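Local coordinates for protein putative beta-glucosidase (Bifidobacterium adolescentis, PDB 5WAB) that hydrolyses beta-glucosidic linkages as a family 3 glycoside hydrolase and may also release terminal arabinopyranosyl residues from ginsenosides, at residues A[243-248]-A[273-277]; A[563-567]-A[623-627]. All blocks are in the same frame, centred on the assembly; numbering follows the deposited sequence.

Interaction 1. Residues A[243-248]-A[273-277]; sequences LNAGLN and QLDRM
Gln273 and Asn248 tie the last turn of helix 239-245, and the turn that follows it, to helix 271-292 through their side-chain amides. Gln273 NE2 donates to the carbonyl oxygen of Leu243 (3.0 Å), and Asn248 ND2 donates to Met277 O, also at 3.0 Å. The second bond is nearly straight (N-H...O 168°) and lies in both the amide plane of Asn248 and the carbonyl plane of Met277, on a lone pair; the first is more bent, its donor tilted out of the carbonyl plane. Gln273 reaches across because CG stands anti to the backbone N (chi1 -180°) and the chain then bends at chi2.

Leu243 O is gripped twice, since Gly246 N also bonds to it at 3.2 Å. That backbone bond belongs to the Schellman motif closing helix 239-245, with Gly246 at positive phi, in the N-terminal TIM-barrel-like domain of the GH3 fold. From there the chain turns through Leu247, which packs on Val229 of barrel strand 228-230, while Asn248 OD1 accepts from the backbone N of Val229. Both ends of the Asn248 amide are therefore bonded, which fixes its rotation.

Met277 lies between the two hydrogen bonds; Leu243 and Leu274 pack beside it. Met277 and Leu243 lie alongside each other, running opposite ways, with Leu243 CD1 3.8 Å from Met277 CB, and Leu243 CD2 meets Leu274 CD1 at 4.0 Å. The sulfur makes contacts of its own: the methionine thioether lies across the Asn248 side chain, bringing Met277 SD to 3.5 Å from Asn248 CG and to 3.6 Å from Gly246 C.

Interaction 2. Residues A[563-567]-A[623-627]; sequences ANTAH and DERAF
Phe627 and Ala566 meet at the inner end of a contact between the start of strand 566-574 and the 3-10 turn that follows strand 615-622, neighbouring antiparallel strands of the C-terminal beta-sandwich, the fibronectin type III-like domain of GH3 enzymes. The turn itself is held by Ala626 N, which bonds to Asp623 O and, weakly, to Asp623 OD1. The Phe627 side is the tightly packed one. The ring tip, CZ, lies 4.0 Å from Ala566 CB, and the ring approaches both this methyl and Asn564 O obliquely. Tyr644 stacks edge-to-face on Phe627, and Leu622 and Leu663 add further apolar cover.

Between the two sides, Asn564 O faces the turn without a direct cross-segment hydrogen bond: Glu624 CA makes a C-H...O contact with it at 3.5 Å, and Glu624 CG lies 3.4 Å away. Thr565 lays its methyl CG2 against Glu624 CG (3.8 Å), while its hydroxyl is bonded to Thr561 OG1.

Exposed Glu624 marks the solvent side, where the contact loosens. Its chain extends beyond CG (chi2 -176°), carrying its carboxylate alongside the Asn564 side chain, whose ND2 also donates to the carbonyl oxygen of Gly665. No direct bond joins the two polar ends; one water bridges them, accepting from Asn564 ND2 at 2.9 Å and donating to Glu624 OE2 at 2.8 Å.

Interaction 1 precedes interaction 2 in sequence, and the two occupy different domains of the chain. Their centres are 37 Å apart and their nearest atoms about 21 Å apart, so they do not touch. Interaction 1 joins helix 239-245 and the turn after it to helix 271-292; interaction 2 packs the turn after strand 615-622 against the residues leading into strand 566-574. Interaction 2 itself reaches the N-terminal domain, through the salt bridge of Arg625 with Glu185 of helix 182-190. Strand 228-230, against which residues 247-248 pack, runs into the Ser-Asp-Trp sequence that in GH3 enzymes carries the catalytic nucleophile, so interaction 1 probably backs a strand leading to the active site.

Interaction 1. Residues A[243-248]-A[273-277]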
ATOM      1  N   LEU A 243     -15.868  23.497  -2.153  1.00 18.72           N
ATOM      2  CA  LEU A 243     -14.970  24.412  -2.843  1.00 19.23           C
ATOM      3  C   LEU A 243     -14.216  25.289  -1.854  1.00 19.98           C
ATOM      4  O   LEU A 243     -13.009  25.514  -2.007  1.00 19.76           O
ATOM      5  CB  LEU A 243     -15.748  25.286  -3.824  1.00 23.60           C
ATOM      6  CG  LEU A 243     -14.832  26.004  -4.816  1.00 24.39           C
ATOM      7  CD1 LEU A 243     -14.638  25.164  -6.077  1.00 25.45           C
ATOM      8  CD2 LEU A 243     -15.338  27.391  -5.140  1.00 25.27           C
ATOM      9  N   ASN A 244     -14.910  25.789  -0.826  1.00 20.36           N
ATOM     10  CA  ASN A 244     -14.253  26.620   0.175  1.00 18.69           C
ATOM     11  C   ASN A 244     -13.252  25.823   0.992  1.00 18.20           C
ATOM     12  O   ASN A 244     -12.267  26.384   1.480  1.00 20.76           O
ATOM     13  CB  ASN A 244     -15.291  27.271   1.086  1.00 18.54           C
ATOM     14  CG  ASN A 244     -15.973  28.464   0.439  1.00 18.96           C
ATOM     15  OD1 ASN A 244     -15.410  29.108  -0.447  1.00 20.43           O
ATOM     16  ND2 ASN A 244     -17.192  28.764   0.877  1.00 18.63           N
ATOM     17  N   ALA A 245     -13.471  24.520   1.146  1.00 16.78           N
ATOM     18  CA  ALA A 245     -12.526  23.703   1.893  1.00 17.68           C
ATOM     19  C   ALA A 245     -11.251  23.432   1.107  1.00 17.68           C
ATOM     20  O   ALA A 245     -10.225  23.106   1.713  1.00 17.03           O
ATOM     21  CB  ALA A 245     -13.177  22.378   2.298  1.00 17.69           C
ATOM     22  N   GLY A 246     -11.292  23.557  -0.218  1.00 13.33           N
ATOM     23  CA  GLY A 246     -10.122  23.308  -1.036  1.00 14.37           C
ATOM     24  C   GLY A 246     -10.285  22.175  -2.029  1.00 15.63           C
ATOM     25  O   GLY A 246      -9.310  21.732  -2.643  1.00 15.67           O
ATOM     26  N   LEU A 247     -11.518  21.709  -2.214  1.00 16.39           N
ATOM     27  CA  LEU A 247     -11.816  20.682  -3.206  1.00 17.74           C
ATOM     28  C   LEU A 247     -11.971  21.337  -4.574  1.00 20.94           C
ATOM     29  O   LEU A 247     -12.902  22.118  -4.797  1.00 25.84           O
ATOM     30  CB  LEU A 247     -13.084  19.925  -2.833  1.00 16.36           C
ATOM     31  CG  LEU A 247     -13.322  18.692  -3.699  1.00 17.45           C
ATOM     32  CD1 LEU A 247     -12.716  17.455  -3.032  1.00 15.09           C
ATOM     33  CD2 LEU A 247     -14.801  18.517  -3.980  1.00 18.86           C
ATOM     34  N   ASN A 248     -11.058  21.032  -5.492  1.00 17.72           N
ATOM     35  CA  ASN A 248     -11.114  21.657  -6.807  1.00 16.03           C
ATOM     36  C   ASN A 248     -12.210  21.077  -7.689  1.00 18.51           C
ATOM     37  O   ASN A 248     -12.815  21.810  -8.477  1.00 21.67           O
ATOM     38  CB  ASN A 248      -9.771  21.514  -7.512  1.00 14.93           C
ATOM     39  CG  ASN A 248      -8.639  22.098  -6.707  1.00 15.59           C
ATOM     40  OD1 ASN A 248      -8.209  21.519  -5.706  1.00 15.37           O
ATOM     41  ND2 ASN A 248      -8.155  23.260  -7.127  1.00 15.46           N
ATOM     42  N   GLN A 273     -10.858  32.534  -4.052  1.00 26.78           N
ATOM     43  CA  GLN A 273     -10.945  31.094  -3.820  1.00 26.62           C
ATOM     44  C   GLN A 273     -11.385  30.348  -5.072  1.00 28.11           C
ATOM     45  O   GLN A 273     -10.816  29.302  -5.403  1.00 32.39           O
ATOM     46  CB  GLN A 273     -11.897  30.792  -2.661  1.00 23.46           C
ATOM     47  CG  GLN A 273     -12.036  29.307  -2.350  1.00 20.97           C
ATOM     48  CD  GLN A 273     -10.733  28.672  -1.882  1.00 20.53           C
ATOM     49  OE1 GLN A 273      -9.784  29.360  -1.502  1.00 21.05           O
ATOM     50  NE2 GLN A 273     -10.684  27.351  -1.909  1.00 20.21           N
ATOM     51  N   LEU A 274     -12.387  30.867  -5.783  1.00 25.05           N
ATOM     52  CA  LEU A 274     -12.798  30.230  -7.030  1.00 24.00           C
ATOM     53  C   LEU A 274     -11.690  30.300  -8.073  1.00 24.21           C
ATOM     54  O   LEU A 274     -11.462  29.335  -8.812  1.00 21.27           O
ATOM     55  CB  LEU A 274     -14.070  30.883  -7.564  1.00 19.19           C
ATOM     56  CG  LEU A 274     -14.583  30.320  -8.892  1.00 19.67           C
ATOM     57  CD1 LEU A 274     -14.773  28.816  -8.820  1.00 19.45           C
ATOM     58  CD2 LEU A 274     -15.874  31.004  -9.288  1.00 20.63           C
ATOM     59  N   ASP A 275     -10.998  31.441  -8.158  1.00 25.85           N
ATOM     60  CA  ASP A 275      -9.880  31.555  -9.088  1.00 26.21           C
ATOM     61  C   ASP A 275      -8.792  30.538  -8.765  1.00 24.22           C
ATOM     62  O   ASP A 275      -8.268  29.880  -9.668  1.00 24.52           O
ATOM     63  CB  ASP A 275      -9.331  32.982  -9.075  1.00 28.14           C
ATOM     64  CG  ASP A 275     -10.161  33.930  -9.929  1.00 33.63           C
ATOM     65  OD1 ASP A 275     -11.120  33.458 -10.572  1.00 32.60           O
ATOM     66  OD2 ASP A 275      -9.876  35.148  -9.942  1.00 35.08           O
ATOM     67  N   ARG A 276      -8.460  30.373  -7.481  1.00 22.64           N
ATOM     68  CA  ARG A 276      -7.450  29.389  -7.096  1.00 22.69           C
ATOM     69  C   ARG A 276      -7.892  27.979  -7.468  1.00 21.36           C
ATOM     70  O   ARG A 276      -7.128  27.215  -8.069  1.00 21.48           O
ATOM     71  CB  ARG A 276      -7.165  29.487  -5.595  1.00 23.78           C
ATOM     72  CG  ARG A 276      -6.169  30.571  -5.221  1.00 27.58           C
ATOM     73  CD  ARG A 276      -5.906  30.632  -3.725  1.00 29.24           C
ATOM     74  NE  ARG A 276      -7.121  31.013  -3.005  1.00 31.90           N
ATOM     75  CZ  ARG A 276      -7.155  31.483  -1.760  1.00 33.71           C
ATOM     76  NH1 ARG A 276      -6.031  31.647  -1.073  1.00 35.13           N
ATOM     77  NH2 ARG A 276      -8.318  31.793  -1.200  1.00 32.59           N
ATOM     78  N   MET A 277      -9.136  27.627  -7.137  1.00 20.46           N
ATOM     79  CA  MET A 277      -9.636  26.286  -7.419  1.00 19.08           C
ATOM     80  C   MET A 277      -9.718  26.012  -8.914  1.00 19.61           C
ATOM     81  O   MET A 277      -9.314  24.937  -9.373  1.00 17.74           O
ATOM     82  CB  MET A 277     -11.004  26.102  -6.763  1.00 16.45           C
ATOM     83  CG  MET A 277     -10.961  26.032  -5.248  1.00 19.39           C
ATOM     84  SD  MET A 277     -10.087  24.553  -4.665  1.00 19.99           S
ATOM     85  CE  MET A 277      -8.460  25.184  -4.273  1.00 20.04           C
TER

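Interaction 2. Residues A[563-567]-A[623-627]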
ATOM      1  N   ALA A 563      22.795  17.432  15.684  1.00 25.00           N
ATOM      2  CA  ALA A 563      22.165  17.519  16.997  1.00 24.25           C
ATOM      3  C   ALA A 563      21.120  16.424  17.181  1.00 26.05           C
ATOM      4  O   ALA A 563      20.966  15.886  18.283  1.00 27.69           O
ATOM      5  CB  ALA A 563      21.539  18.899  17.193  1.00 21.59           C
ATOM      6  N   ASN A 564      20.384  16.083  16.120  1.00 25.51           N
ATOM      7  CA  ASN A 564      19.309  15.096  16.209  1.00 27.45           C
ATOM      8  C   ASN A 564      19.228  14.244  14.949  1.00 27.51           C
ATOM      9  O   ASN A 564      18.136  13.886  14.491  1.00 26.97           O
ATOM     10  CB  ASN A 564      17.960  15.763  16.480  1.00 25.35           C
ATOM     11  CG  ASN A 564      17.934  16.514  17.789  1.00 24.91           C
ATOM     12  OD1 ASN A 564      17.914  15.910  18.858  1.00 26.57           O
ATOM     13  ND2 ASN A 564      17.942  17.840  17.715  1.00 21.95           N
ATOM     14  N   THR A 565      20.377  13.900  14.366  1.00 27.76           N
ATOM     15  CA  THR A 565      20.401  13.025  13.202  1.00 28.18           C
ATOM     16  C   THR A 565      21.506  11.993  13.361  1.00 30.06           C
ATOM     17  O   THR A 565      22.504  12.215  14.053  1.00 30.49           O
ATOM     18  CB  THR A 565      20.616  13.789  11.888  1.00 27.56           C
ATOM     19  OG1 THR A 565      21.848  14.523  11.951  1.00 27.34           O
ATOM     20  CG2 THR A 565      19.449  14.735  11.620  1.00 26.92           C
ATOM     21  N   ALA A 566      21.330  10.869  12.671  1.00 29.83           N
ATOM     22  CA  ALA A 566      22.283   9.776  12.727  1.00 30.87           C
ATOM     23  C   ALA A 566      22.416   9.166  11.339  1.00 31.85           C
ATOM     24  O   ALA A 566      21.629   9.446  10.431  1.00 32.36           O
ATOM     25  CB  ALA A 566      21.857   8.719  13.751  1.00 31.85           C
ATOM     26  N   HIS A 567      23.425   8.314  11.185  1.00 31.92           N
ATOM     27  CA  HIS A 567      23.708   7.672   9.912  1.00 31.09           C
ATOM     28  C   HIS A 567      24.077   6.221  10.163  1.00 32.01           C
ATOM     29  O   HIS A 567      24.872   5.921  11.057  1.00 31.84           O
ATOM     30  CB  HIS A 567      24.839   8.393   9.167  1.00 30.44           C
ATOM     31  CG  HIS A 567      25.166   7.788   7.840  1.00 30.21           C
ATOM     32  ND1 HIS A 567      26.292   7.020   7.633  1.00 30.43           N
ATOM     33  CD2 HIS A 567      24.509   7.822   6.658  1.00 29.60           C
ATOM     34  CE1 HIS A 567      26.319   6.614   6.376  1.00 30.77           C
ATOM     35  NE2 HIS A 567      25.247   7.086   5.762  1.00 30.84           N
ATOM     36  N   ASP A 623      16.933  11.025   9.461  1.00 26.28           N
ATOM     37  CA  ASP A 623      16.747  12.441   9.736  1.00 29.48           C
ATOM     38  C   ASP A 623      16.059  12.622  11.088  1.00 29.14           C
ATOM     39  O   ASP A 623      15.791  11.660  11.816  1.00 28.19           O
ATOM     40  CB  ASP A 623      15.948  13.108   8.618  1.00 31.05           C
ATOM     41  CG  ASP A 623      14.572  12.476   8.409  1.00 32.28           C
ATOM     42  OD1 ASP A 623      14.099  11.711   9.275  1.00 32.59           O
ATOM     43  OD2 ASP A 623      13.953  12.752   7.360  1.00 34.50           O
ATOM     44  N   GLU A 624      15.754  13.876  11.424  1.00 29.93           N
ATOM     45  CA  GLU A 624      15.115  14.153  12.705  1.00 31.15           C
ATOM     46  C   GLU A 624      13.752  13.475  12.817  1.00 26.40           C
ATOM     47  O   GLU A 624      13.339  13.096  13.919  1.00 23.34           O
ATOM     48  CB  GLU A 624      14.991  15.659  12.911  1.00 36.49           C
ATOM     49  CG  GLU A 624      16.329  16.367  12.996  1.00 41.72           C
ATOM     50  CD  GLU A 624      16.180  17.848  13.294  1.00 47.05           C
ATOM     51  OE1 GLU A 624      15.029  18.339  13.315  1.00 48.97           O
ATOM     52  OE2 GLU A 624      17.213  18.522  13.504  1.00 50.61           O
ATOM     53  N   ARG A 625      13.031  13.334  11.700  1.00 24.85           N
ATOM     54  CA  ARG A 625      11.735  12.668  11.723  1.00 23.48           C
ATOM     55  C   ARG A 625      11.838  11.175  12.033  1.00 26.32           C
ATOM     56  O   ARG A 625      10.838  10.564  12.424  1.00 29.58           O
ATOM     57  CB  ARG A 625      11.010  12.881  10.396  1.00 21.86           C
ATOM     58  CG  ARG A 625      10.356  14.259  10.251  1.00 22.10           C
ATOM     59  CD  ARG A 625       9.094  14.364  11.107  1.00 20.85           C
ATOM     60  NE  ARG A 625       8.090  13.380  10.704  1.00 19.66           N
ATOM     61  CZ  ARG A 625       7.195  13.571   9.741  1.00 20.07           C
ATOM     62  NH1 ARG A 625       7.159  14.724   9.079  1.00 20.76           N
ATOM     63  NH2 ARG A 625       6.332  12.606   9.442  1.00 17.07           N
ATOM     64  N   ALA A 626      13.019  10.571  11.882  1.00 25.01           N
ATOM     65  CA  ALA A 626      13.177   9.177  12.278  1.00 23.55           C
ATOM     66  C   ALA A 626      13.136   9.002  13.788  1.00 22.04           C
ATOM     67  O   ALA A 626      12.979   7.872  14.262  1.00 19.62           O
ATOM     68  CB  ALA A 626      14.486   8.608  11.735  1.00 25.46           C
ATOM     69  N   PHE A 627      13.295  10.090  14.547  1.00 22.35           N
ATOM     70  CA  PHE A 627      13.326  10.046  16.004  1.00 21.28           C
ATOM     71  C   PHE A 627      12.236  10.892  16.646  1.00 20.70           C
ATOM     72  O   PHE A 627      12.231  11.045  17.874  1.00 21.72           O
ATOM     73  CB  PHE A 627      14.692  10.511  16.519  1.00 21.47           C
ATOM     74  CG  PHE A 627      15.848   9.747  15.941  1.00 21.87           C
ATOM     75  CD1 PHE A 627      16.237   8.535  16.490  1.00 21.24           C
ATOM     76  CD2 PHE A 627      16.558  10.248  14.863  1.00 21.62           C
ATOM     77  CE1 PHE A 627      17.295   7.831  15.964  1.00 20.95           C
ATOM     78  CE2 PHE A 627      17.621   9.549  14.332  1.00 21.51           C
ATOM     79  CZ  PHE A 627      17.991   8.338  14.884  1.00 21.70           C
TER
HETATM   80  O   HOH W   1      17.659  20.045  15.812  1.00 28.95           O